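Local coordinates for protein separin (Saccharomyces cerevisiae, PDB 5U1T) that cleaves the cohesin subunit MCD1/SCC1 at the onset of anaphase as a caspase-like cysteine protease, allowing chromosomes to segregate, at residues 645-650 with 683-688; 651-654 with 660-663; 1424-1429 with 1445-1450. One frame throughout, in Å; residues are numbered along the deposited sequence.

Contact 1: 645-650 with 683-688; sequences ADNYLL and ALLHAS
N647 and L685 join helix 642-655 to helix 680-689, two members of a three-helix cluster in the all-helical part of separase. The intervening helix 659-672 packs against both, its L669 being touched by D646 and by H686. Here the first and third helices meet directly, running in roughly the same direction.

The polar part of the contact is one hydrogen bond. N647 donates through ND2 to the backbone oxygen O of L685, 2.8 Å away. The N-H points at the oxygen only moderately well, at 141°, and the donor approaches away from the extension of the C=O bond, tilted 27° from the carbonyl plane. From the other side, L685 O lies close to the plane of the N647 amide. Asparagine suits the place because its short arm ends in a planar amide whose NH2 can donate, and a helical carbonyl can accept from a side chain as well as from its own helix. With CG anti to the backbone N (chi1 165°), the N647 amide extends toward the other helix.

The apolar part is formed by the stem of N647 and the branched end of L685, which cross at a slant. N647 CB lies 3.8 Å from L685 CG and 4.1 Å from L685 CD2, while L685 CD1 comes to 4.0 Å from N647 ND2. Leucine thus lays hydrocarbon against the buried asparagine beside its bond. S688, one turn along, adds a looser approach, and its backbone oxygen is bound by K741 of helix 729-752.

Within the first helix, the amide also meets an aromatic ring: N647 OD1 sits 3.7 Å above the plane of the Y648 ring, displaced toward its rim.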
ATOM      1  N   ALA A 645      -8.470 -14.151   7.182  1.00 60.77           N
ATOM      2  CA  ALA A 645      -9.820 -13.685   7.395  1.00 62.62           C
ATOM      3  C   ALA A 645      -9.811 -12.732   8.589  1.00 66.79           C
ATOM      4  O   ALA A 645     -10.457 -11.701   8.547  1.00 68.48           O
ATOM      5  CB  ALA A 645     -10.763 -14.840   7.609  1.00 56.65           C
ATOM      6  N   ASP A 646      -9.042 -13.054   9.627  1.00 68.03           N
ATOM      7  CA  ASP A 646      -9.016 -12.239  10.840  1.00 67.08           C
ATOM      8  C   ASP A 646      -8.415 -10.854  10.581  1.00 69.23           C
ATOM      9  O   ASP A 646      -9.028  -9.851  10.934  1.00 71.35           O
ATOM     10  CB  ASP A 646      -8.256 -12.955  11.966  1.00 66.28           C
ATOM     11  CG  ASP A 646      -9.151 -13.916  12.755  1.00 71.72           C
ATOM     12  OD1 ASP A 646     -10.386 -13.825  12.592  1.00 71.57           O
ATOM     13  OD2 ASP A 646      -8.645 -14.761  13.538  1.00 75.30           O
ATOM     14  N   ASN A 647      -7.240 -10.798   9.956  1.00 68.75           N
ATOM     15  CA  ASN A 647      -6.637  -9.527   9.563  1.00 63.48           C
ATOM     16  C   ASN A 647      -7.558  -8.693   8.677  1.00 69.67           C
ATOM     17  O   ASN A 647      -7.670  -7.475   8.859  1.00 74.62           O
ATOM     18  CB  ASN A 647      -5.303  -9.760   8.835  1.00 68.65           C
ATOM     19  CG  ASN A 647      -4.788  -8.498   8.071  1.00 72.52           C
ATOM     20  OD1 ASN A 647      -5.379  -8.068   7.069  1.00 72.65           O
ATOM     21  ND2 ASN A 647      -3.658  -7.947   8.520  1.00 63.49           N
ATOM     22  N   TYR A 648      -8.198  -9.325   7.702  1.00 69.07           N
ATOM     23  CA  TYR A 648      -8.951  -8.556   6.713  1.00 64.94           C
ATOM     24  C   TYR A 648     -10.324  -8.149   7.253  1.00 60.68           C
ATOM     25  O   TYR A 648     -10.911  -7.167   6.788  1.00 60.56           O
ATOM     26  CB  TYR A 648      -9.084  -9.336   5.399  1.00 57.81           C
ATOM     27  CG  TYR A 648      -7.907  -9.143   4.467  1.00 56.76           C
ATOM     28  CD1 TYR A 648      -7.655  -7.901   3.893  1.00 54.57           C
ATOM     29  CD2 TYR A 648      -7.042 -10.195   4.162  1.00 54.58           C
ATOM     30  CE1 TYR A 648      -6.591  -7.704   3.046  1.00 51.42           C
ATOM     31  CE2 TYR A 648      -5.962 -10.007   3.306  1.00 51.48           C
ATOM     32  CZ  TYR A 648      -5.744  -8.761   2.751  1.00 54.84           C
ATOM     33  OH  TYR A 648      -4.686  -8.542   1.894  1.00 56.48           O
ATOM     34  N   LEU A 649     -10.823  -8.887   8.238  1.00 59.70           N
ATOM     35  CA  LEU A 649     -12.058  -8.510   8.905  1.00 61.90           C
ATOM     36  C   LEU A 649     -11.827  -7.221   9.719  1.00 66.19           C
ATOM     37  O   LEU A 649     -12.678  -6.325   9.772  1.00 58.01           O
ATOM     38  CB  LEU A 649     -12.545  -9.649   9.797  1.00 53.38           C
ATOM     39  CG  LEU A 649     -13.838  -9.492  10.591  1.00 55.35           C
ATOM     40  CD1 LEU A 649     -15.015  -9.109   9.699  1.00 53.95           C
ATOM     41  CD2 LEU A 649     -14.114 -10.789  11.317  1.00 54.29           C
ATOM     42  N   LEU A 650     -10.651  -7.154  10.337  1.00 65.71           N
ATOM     43  CA  LEU A 650     -10.234  -6.019  11.144  1.00 62.06           C
ATOM     44  C   LEU A 650     -10.163  -4.747  10.293  1.00 65.47           C
ATOM     45  O   LEU A 650     -10.730  -3.719  10.658  1.00 63.44           O
ATOM     46  CB  LEU A 650      -8.880  -6.311  11.811  1.00 61.46           C
ATOM     47  CG  LEU A 650      -8.338  -5.254  12.775  1.00 66.40           C
ATOM     48  CD1 LEU A 650      -9.479  -4.693  13.616  1.00 63.31           C
ATOM     49  CD2 LEU A 650      -7.217  -5.803  13.664  1.00 66.24           C
ATOM     50  N   ALA A 683       3.325 -13.073  11.152  1.00 75.56           N
ATOM     51  CA  ALA A 683       3.667 -11.956  12.025  1.00 68.66           C
ATOM     52  C   ALA A 683       3.502 -10.640  11.284  1.00 70.39           C
ATOM     53  O   ALA A 683       3.057  -9.644  11.852  1.00 67.54           O
ATOM     54  CB  ALA A 683       5.080 -12.101  12.540  1.00 67.62           C
ATOM     55  N   LEU A 684       3.874 -10.641  10.008  1.00 70.25           N
ATOM     56  CA  LEU A 684       3.661  -9.480   9.169  1.00 62.09           C
ATOM     57  C   LEU A 684       2.171  -9.211   9.089  1.00 67.13           C
ATOM     58  O   LEU A 684       1.721  -8.062   9.162  1.00 69.23           O
ATOM     59  CB  LEU A 684       4.257  -9.691   7.779  1.00 59.10           C
ATOM     60  CG  LEU A 684       5.741  -9.351   7.589  1.00 62.54           C
ATOM     61  CD1 LEU A 684       6.260  -9.928   6.273  1.00 66.76           C
ATOM     62  CD2 LEU A 684       5.986  -7.848   7.639  1.00 57.44           C
ATOM     63  N   LEU A 685       1.401 -10.281   8.965  1.00 66.54           N
ATOM     64  CA  LEU A 685      -0.036 -10.151   8.835  1.00 66.22           C
ATOM     65  C   LEU A 685      -0.674  -9.594  10.100  1.00 63.36           C
ATOM     66  O   LEU A 685      -1.483  -8.681  10.047  1.00 67.79           O
ATOM     67  CB  LEU A 685      -0.648 -11.493   8.494  1.00 68.57           C
ATOM     68  CG  LEU A 685      -2.011 -11.385   7.835  1.00 68.73           C
ATOM     69  CD1 LEU A 685      -1.808 -10.798   6.461  1.00 55.91           C
ATOM     70  CD2 LEU A 685      -2.667 -12.768   7.781  1.00 73.81           C
ATOM     71  N   HIS A 686      -0.301 -10.155  11.237  1.00 63.84           N
ATOM     72  CA  HIS A 686      -0.790  -9.685  12.514  1.00 66.84           C
ATOM     73  C   HIS A 686      -0.428  -8.194  12.725  1.00 70.70           C
ATOM     74  O   HIS A 686      -1.286  -7.371  13.075  1.00 66.36           O
ATOM     75  CB  HIS A 686      -0.219 -10.583  13.622  1.00 68.02           C
ATOM     76  CG  HIS A 686      -0.622 -10.187  15.012  1.00 81.50           C
ATOM     77  ND1 HIS A 686      -1.865  -9.676  15.317  1.00 82.63           N
ATOM     78  CD2 HIS A 686       0.058 -10.244  16.185  1.00 83.75           C
ATOM     79  CE1 HIS A 686      -1.930  -9.423  16.614  1.00 85.44           C
ATOM     80  NE2 HIS A 686      -0.779  -9.764  17.165  1.00 83.12           N
ATOM     81  N   ALA A 687       0.831  -7.843  12.473  1.00 65.34           N
ATOM     82  CA  ALA A 687       1.328  -6.502  12.767  1.00 63.13           C
ATOM     83  C   ALA A 687       0.701  -5.462  11.843  1.00 69.31           C
ATOM     84  O   ALA A 687       0.352  -4.367  12.267  1.00 63.82           O
ATOM     85  CB  ALA A 687       2.855  -6.459  12.664  1.00 59.77           C
ATOM     86  N   SER A 688       0.555  -5.812  10.576  1.00 68.71           N
ATOM     87  CA  SER A 688       0.022  -4.870   9.617  1.00 66.38           C
ATOM     88  C   SER A 688      -1.385  -4.408  10.011  1.00 65.70           C
ATOM     89  O   SER A 688      -1.738  -3.249   9.819  1.00 69.09           O
ATOM     90  CB  SER A 688       0.011  -5.490   8.222  1.00 60.29           C
ATOM     91  OG  SER A 688      -0.005  -4.492   7.219  1.00 63.81           O
TER

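Contact 2: 651-654 with 660-663; sequences EAYL and DDAL
Y653 and L654 of helix 642-655 pack on D661 and A662 of helix 659-672, closing an alpha-alpha hairpin near its turn. The helices come close here, the CA atoms of Y653 and A662 being 5.5 Å apart, and the small side chain of alanine suits such an approach.

Y653 comes first along the chain and makes the broadest contact. D661 CB sits over the centre of one ring face, 3.5 Å from the centroid of the Y653 ring and 14° off its normal, a CH-pi contact. The ring and the carboxylate of D661 are inclined by 36° rather than stacked. Aspartate fits because its methylene supplies the C-H for the ring, while its charged end serves another partner: OD1 forms a salt bridge with K902, so the carboxylate has a counter-charge in this buried setting. At the base of the ring, Y653 CB meets A662 CB at 4.1 Å. I625 also packs on Y653, linking the hairpin to helix 621-633, earlier in the chain.

L654 follows and turns its isobutyl group to the methyl of A662, as well as to L695 and N692 in a loop. Its CG stands anti to the carbonyl carbon (chi1 -65°), and one branch does most of the touching: L654 CD2 lies 3.5 Å from A662 CB, with L654 CG behind it at 4.0 Å.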
ATOM      1  N   GLU A 651      -9.481  -4.836   9.155  1.00 63.55           N
ATOM      2  CA  GLU A 651      -9.339  -3.705   8.259  1.00 57.23           C
ATOM      3  C   GLU A 651     -10.692  -3.277   7.696  1.00 59.13           C
ATOM      4  O   GLU A 651     -10.902  -2.100   7.437  1.00 66.99           O
ATOM      5  CB  GLU A 651      -8.359  -4.039   7.135  1.00 57.22           C
ATOM      6  CG  GLU A 651      -6.971  -4.459   7.627  1.00 63.66           C
ATOM      7  CD  GLU A 651      -6.062  -3.271   7.971  1.00 73.04           C
ATOM      8  OE1 GLU A 651      -5.237  -2.900   7.099  1.00 70.88           O
ATOM      9  OE2 GLU A 651      -6.163  -2.708   9.103  1.00 75.80           O
ATOM     10  N   ALA A 652     -11.619  -4.212   7.535  1.00 56.53           N
ATOM     11  CA  ALA A 652     -12.942  -3.887   7.005  1.00 57.71           C
ATOM     12  C   ALA A 652     -13.800  -3.161   8.046  1.00 63.15           C
ATOM     13  O   ALA A 652     -14.484  -2.198   7.718  1.00 63.95           O
ATOM     14  CB  ALA A 652     -13.648  -5.143   6.520  1.00 55.07           C
ATOM     15  N   TYR A 653     -13.773  -3.628   9.291  1.00 60.27           N
ATOM     16  CA  TYR A 653     -14.422  -2.909  10.383  1.00 59.48           C
ATOM     17  C   TYR A 653     -13.922  -1.462  10.458  1.00 63.02           C
ATOM     18  O   TYR A 653     -14.716  -0.518  10.514  1.00 57.77           O
ATOM     19  CB  TYR A 653     -14.180  -3.619  11.712  1.00 58.78           C
ATOM     20  CG  TYR A 653     -15.052  -4.830  11.909  1.00 61.05           C
ATOM     21  CD1 TYR A 653     -16.298  -4.908  11.306  1.00 59.09           C
ATOM     22  CD2 TYR A 653     -14.631  -5.898  12.696  1.00 63.31           C
ATOM     23  CE1 TYR A 653     -17.106  -6.018  11.477  1.00 61.68           C
ATOM     24  CE2 TYR A 653     -15.436  -7.020  12.875  1.00 63.95           C
ATOM     25  CZ  TYR A 653     -16.673  -7.074  12.265  1.00 62.53           C
ATOM     26  OH  TYR A 653     -17.475  -8.179  12.433  1.00 61.47           O
ATOM     27  N   LEU A 654     -12.602  -1.304  10.439  1.00 62.64           N
ATOM     28  CA  LEU A 654     -11.977   0.007  10.463  1.00 53.95           C
ATOM     29  C   LEU A 654     -12.399   0.857   9.265  1.00 62.86           C
ATOM     30  O   LEU A 654     -12.769   2.015   9.436  1.00 65.61           O
ATOM     31  CB  LEU A 654     -10.461  -0.127  10.508  1.00 54.97           C
ATOM     32  CG  LEU A 654      -9.865  -0.772  11.760  1.00 59.95           C
ATOM     33  CD1 LEU A 654      -8.407  -1.080  11.520  1.00 60.99           C
ATOM     34  CD2 LEU A 654     -10.000   0.099  12.975  1.00 61.64           C
ATOM     35  N   ASP A 660     -16.078  -0.169  17.459  1.00 67.87           N
ATOM     36  CA  ASP A 660     -16.484  -1.186  18.428  1.00 72.72           C
ATOM     37  C   ASP A 660     -15.930  -2.569  18.071  1.00 76.68           C
ATOM     38  O   ASP A 660     -15.193  -3.179  18.853  1.00 74.75           O
ATOM     39  CB  ASP A 660     -18.015  -1.264  18.536  1.00 79.20           C
ATOM     40  CG  ASP A 660     -18.601  -0.281  19.574  1.00 83.44           C
ATOM     41  OD1 ASP A 660     -17.836   0.319  20.375  1.00 71.07           O
ATOM     42  OD2 ASP A 660     -19.850  -0.132  19.592  1.00 74.71           O
ATOM     43  N   ASP A 661     -16.274  -3.057  16.884  1.00 74.96           N
ATOM     44  CA  ASP A 661     -15.892  -4.413  16.509  1.00 70.16           C
ATOM     45  C   ASP A 661     -14.410  -4.538  16.230  1.00 66.72           C
ATOM     46  O   ASP A 661     -13.815  -5.572  16.492  1.00 71.46           O
ATOM     47  CB  ASP A 661     -16.689  -4.876  15.295  1.00 69.33           C
ATOM     48  CG  ASP A 661     -18.171  -4.886  15.560  1.00 73.00           C
ATOM     49  OD1 ASP A 661     -18.613  -5.659  16.443  1.00 82.61           O
ATOM     50  OD2 ASP A 661     -18.889  -4.109  14.895  1.00 75.49           O
ATOM     51  N   ALA A 662     -13.821  -3.480  15.699  1.00 60.88           N
ATOM     52  CA  ALA A 662     -12.387  -3.444  15.491  1.00 65.05           C
ATOM     53  C   ALA A 662     -11.609  -3.645  16.793  1.00 69.54           C
ATOM     54  O   ALA A 662     -10.581  -4.309  16.814  1.00 75.67           O
ATOM     55  CB  ALA A 662     -11.987  -2.145  14.838  1.00 56.98           C
ATOM     56  N   LEU A 663     -12.097  -3.090  17.890  1.00 76.33           N
ATOM     57  CA  LEU A 663     -11.342  -3.174  19.130  1.00 74.21           C
ATOM     58  C   LEU A 663     -11.464  -4.573  19.739  1.00 78.74           C
ATOM     59  O   LEU A 663     -10.496  -5.082  20.315  1.00 78.24           O
ATOM     60  CB  LEU A 663     -11.798  -2.086  20.104  1.00 73.50           C
ATOM     61  CG  LEU A 663     -11.503  -0.639  19.662  1.00 69.63           C
ATOM     62  CD1 LEU A 663     -12.156   0.386  20.586  1.00 62.98           C
ATOM     63  CD2 LEU A 663     -10.000  -0.384  19.554  1.00 71.31           C
TER

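Contact 3: 1424-1429 with 1445-1450; sequences RTESKF and LVMNEK
The carboxylate of E1426 has the M1447 side chain over one face, with the methyl CE 3.9 Å from E1426 CD, while its OE1 also meets CB of N1448. The carboxylate and the N1448 amide are inclined by 59° and do not stack. These residues link helix and strand in a beta-alpha-beta unit of the caspase-like protease fold: strand 1412-1416, helix 1423-1436 and strand 1444-1447, the last being outermost in its sheet within this chain.

Glutamate suits this partly exposed place because its extended chain reaches from helix to strand end. CG lies anti to the backbone N, and the side chain crosses that of M1447 at about a right angle. The polar end is matched by K1430, one turn on, in a salt bridge to OE2, and by a weak hydrogen bond from N1417 to OE1.

Methionine offers a flexible thioether that bends at its last torsion (chi3 85°), which brings CE over the carboxylate. N1448 has a positive phi, a conformation asparagine tolerates well where the strand gives way to a loop. Along the glutamate stem, M1447 SD is 3.9 Å from E1426 CG.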
ATOM      1  N   ARG A1424      19.295  50.395 -20.790  1.00 86.22           N
ATOM      2  CA  ARG A1424      19.222  51.831 -20.476  1.00 82.96           C
ATOM      3  C   ARG A1424      19.415  52.037 -18.981  1.00 78.33           C
ATOM      4  O   ARG A1424      19.997  53.028 -18.534  1.00 78.04           O
ATOM      5  CB  ARG A1424      17.875  52.414 -20.921  1.00 78.26           C
ATOM      6  CG  ARG A1424      17.793  53.940 -21.092  1.00 81.63           C
ATOM      7  CD  ARG A1424      16.407  54.323 -21.651  1.00 89.37           C
ATOM      8  NE  ARG A1424      15.867  53.247 -22.499  1.00 93.95           N
ATOM      9  CZ  ARG A1424      14.764  52.539 -22.238  1.00 91.88           C
ATOM     10  NH1 ARG A1424      14.370  51.573 -23.069  1.00 85.52           N
ATOM     11  NH2 ARG A1424      14.052  52.801 -21.157  1.00 88.49           N
ATOM     12  N   THR A1425      18.890  51.085 -18.215  1.00 81.11           N
ATOM     13  CA  THR A1425      19.076  51.065 -16.775  1.00 82.81           C
ATOM     14  C   THR A1425      20.560  50.919 -16.492  1.00 81.67           C
ATOM     15  O   THR A1425      21.121  51.650 -15.672  1.00 81.75           O
ATOM     16  CB  THR A1425      18.299  49.915 -16.103  1.00 75.16           C
ATOM     17  OG1 THR A1425      16.926  49.968 -16.498  1.00 77.29           O
ATOM     18  CG2 THR A1425      18.410  50.016 -14.591  1.00 68.90           C
ATOM     19  N   GLU A1426      21.195  49.978 -17.182  1.00 84.57           N
ATOM     20  CA  GLU A1426      22.628  49.809 -17.024  1.00 84.96           C
ATOM     21  C   GLU A1426      23.336  51.123 -17.310  1.00 81.62           C
ATOM     22  O   GLU A1426      24.188  51.527 -16.535  1.00 77.32           O
ATOM     23  CB  GLU A1426      23.173  48.714 -17.925  1.00 83.29           C
ATOM     24  CG  GLU A1426      24.638  48.405 -17.630  1.00 87.34           C
ATOM     25  CD  GLU A1426      25.209  47.301 -18.511  1.00 90.07           C
ATOM     26  OE1 GLU A1426      25.071  46.108 -18.163  1.00 86.37           O
ATOM     27  OE2 GLU A1426      25.796  47.635 -19.558  1.00 96.29           O
ATOM     28  N   SER A1427      22.948  51.798 -18.390  1.00 79.35           N
ATOM     29  CA  SER A1427      23.553  53.087 -18.753  1.00 79.58           C
ATOM     30  C   SER A1427      23.479  54.101 -17.626  1.00 83.93           C
ATOM     31  O   SER A1427      24.457  54.800 -17.351  1.00 86.19           O
ATOM     32  CB  SER A1427      22.883  53.687 -19.993  1.00 80.09           C
ATOM     33  OG  SER A1427      22.853  52.773 -21.073  1.00 82.41           O
ATOM     34  N   LYS A1428      22.318  54.183 -16.981  1.00 80.78           N
ATOM     35  CA  LYS A1428      22.098  55.185 -15.946  1.00 86.13           C
ATOM     36  C   LYS A1428      22.942  54.955 -14.702  1.00 84.11           C
ATOM     37  O   LYS A1428      23.486  55.900 -14.143  1.00 89.67           O
ATOM     38  CB  LYS A1428      20.622  55.242 -15.539  1.00 88.98           C
ATOM     39  CG  LYS A1428      19.711  55.755 -16.638  1.00 92.32           C
ATOM     40  CD  LYS A1428      18.263  55.775 -16.210  1.00 96.59           C
ATOM     41  CE  LYS A1428      17.378  56.317 -17.326  1.00 95.25           C
ATOM     42  NZ  LYS A1428      15.941  56.323 -16.934  1.00 98.66           N
ATOM     43  N   PHE A1429      23.061  53.708 -14.271  1.00 84.98           N
ATOM     44  CA  PHE A1429      23.670  53.438 -12.974  1.00 85.78           C
ATOM     45  C   PHE A1429      25.112  52.952 -13.050  1.00 87.48           C
ATOM     46  O   PHE A1429      25.799  52.904 -12.026  1.00 86.01           O
ATOM     47  CB  PHE A1429      22.817  52.428 -12.212  1.00 86.58           C
ATOM     48  CG  PHE A1429      21.498  52.982 -11.782  1.00 91.24           C
ATOM     49  CD1 PHE A1429      21.401  53.760 -10.636  1.00 87.74           C
ATOM     50  CD2 PHE A1429      20.359  52.760 -12.537  1.00 88.78           C
ATOM     51  CE1 PHE A1429      20.184  54.287 -10.238  1.00 85.89           C
ATOM     52  CE2 PHE A1429      19.130  53.289 -12.143  1.00 91.60           C
ATOM     53  CZ  PHE A1429      19.044  54.050 -10.992  1.00 87.39           C
ATOM     54  N   LEU A1445      30.504  44.362  -7.389  1.00 79.42           N
ATOM     55  CA  LEU A1445      29.502  44.716  -8.381  1.00 81.87           C
ATOM     56  C   LEU A1445      29.384  43.610  -9.402  1.00 86.80           C
ATOM     57  O   LEU A1445      30.389  43.124  -9.889  1.00 92.74           O
ATOM     58  CB  LEU A1445      29.868  46.020  -9.078  1.00 83.06           C
ATOM     59  CG  LEU A1445      29.201  46.295 -10.426  1.00 83.80           C
ATOM     60  CD1 LEU A1445      27.707  46.500 -10.265  1.00 87.09           C
ATOM     61  CD2 LEU A1445      29.821  47.524 -11.039  1.00 80.50           C
ATOM     62  N   VAL A1446      28.168  43.199  -9.730  1.00 80.67           N
ATOM     63  CA  VAL A1446      27.973  42.256 -10.824  1.00 78.00           C
ATOM     64  C   VAL A1446      27.100  42.906 -11.891  1.00 82.74           C
ATOM     65  O   VAL A1446      25.989  43.340 -11.593  1.00 88.17           O
ATOM     66  CB  VAL A1446      27.330  40.960 -10.337  1.00 77.86           C
ATOM     67  CG1 VAL A1446      26.910  40.111 -11.515  1.00 77.13           C
ATOM     68  CG2 VAL A1446      28.287  40.220  -9.424  1.00 71.78           C
ATOM     69  N   MET A1447      27.592  42.977 -13.128  1.00 78.66           N
ATOM     70  CA  MET A1447      26.910  43.765 -14.155  1.00 78.58           C
ATOM     71  C   MET A1447      26.888  43.131 -15.555  1.00 80.44           C
ATOM     72  O   MET A1447      27.914  42.657 -16.059  1.00 84.02           O
ATOM     73  CB  MET A1447      27.545  45.149 -14.236  1.00 79.78           C
ATOM     74  CG  MET A1447      26.711  46.138 -14.997  1.00 82.56           C
ATOM     75  SD  MET A1447      27.515  47.729 -15.138  1.00 93.62           S
ATOM     76  CE  MET A1447      28.548  47.466 -16.581  1.00 92.61           C
ATOM     77  N   ASN A1448      25.704  43.147 -16.173  1.00 83.61           N
ATOM     78  CA  ASN A1448      25.447  42.497 -17.463  1.00 82.40           C
ATOM     79  C   ASN A1448      25.876  41.042 -17.409  1.00 85.24           C
ATOM     80  O   ASN A1448      26.193  40.429 -18.423  1.00 84.82           O
ATOM     81  CB  ASN A1448      26.156  43.224 -18.610  1.00 74.90           C
ATOM     82  CG  ASN A1448      25.696  42.738 -19.977  1.00 85.29           C
ATOM     83  OD1 ASN A1448      24.710  41.997 -20.093  1.00 76.46           O
ATOM     84  ND2 ASN A1448      26.415  43.144 -21.019  1.00 87.53           N
ATOM     85  N   GLU A1449      25.846  40.492 -16.203  1.00 87.25           N
ATOM     86  CA  GLU A1449      26.442  39.199 -15.922  1.00 85.98           C
ATOM     87  C   GLU A1449      25.560  38.419 -14.954  1.00 85.14           C
ATOM     88  O   GLU A1449      25.250  38.909 -13.874  1.00 86.57           O
ATOM     89  CB  GLU A1449      27.850  39.401 -15.346  1.00 84.59           C
ATOM     90  CG  GLU A1449      28.644  38.128 -15.081  1.00 91.86           C
ATOM     91  CD  GLU A1449      30.007  38.417 -14.455  1.00 96.98           C
ATOM     92  OE1 GLU A1449      30.147  39.485 -13.802  1.00 91.50           O
ATOM     93  OE2 GLU A1449      30.936  37.583 -14.630  1.00101.19           O
ATOM     94  N   LYS A1450      25.139  37.220 -15.348  1.00 82.75           N
ATOM     95  CA  LYS A1450      24.367  36.359 -14.453  1.00 80.55           C
ATOM     96  C   LYS A1450      25.184  35.999 -13.216  1.00 82.42           C
ATOM     97  O   LYS A1450      26.236  35.369 -13.331  1.00 84.81           O
ATOM     98  CB  LYS A1450      23.919  35.082 -15.166  1.00 71.83           C
ATOM     99  CG  LYS A1450      22.934  35.314 -16.287  1.00 75.87           C
ATOM    100  CD  LYS A1450      22.476  33.998 -16.889  1.00 73.77           C
ATOM    101  CE  LYS A1450      21.370  34.225 -17.909  1.00 82.78           C
ATOM    102  NZ  LYS A1450      21.799  35.179 -18.980  1.00 77.19           N
TER

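Overall arrangement
Contacts 1 and 2 are neighbours, their centres 12 Å apart, and share helix 642-655. Contact 2 pairs it with the next helix, 659-672, and contact 1 with the one after, 680-689, so contact 2 is nested in the chain loop that contact 1 closes. They touch directly where L650 CD1 packs 3.4 Å from A662 O, and K741 bridges to both through E651 and S688. Contact 3 comes later in the chain, in the protease domain, with its centre 68 Å from either of the others. Separase thus joins locally packed helices to a distant alpha/beta catalytic fold in one elongated chain.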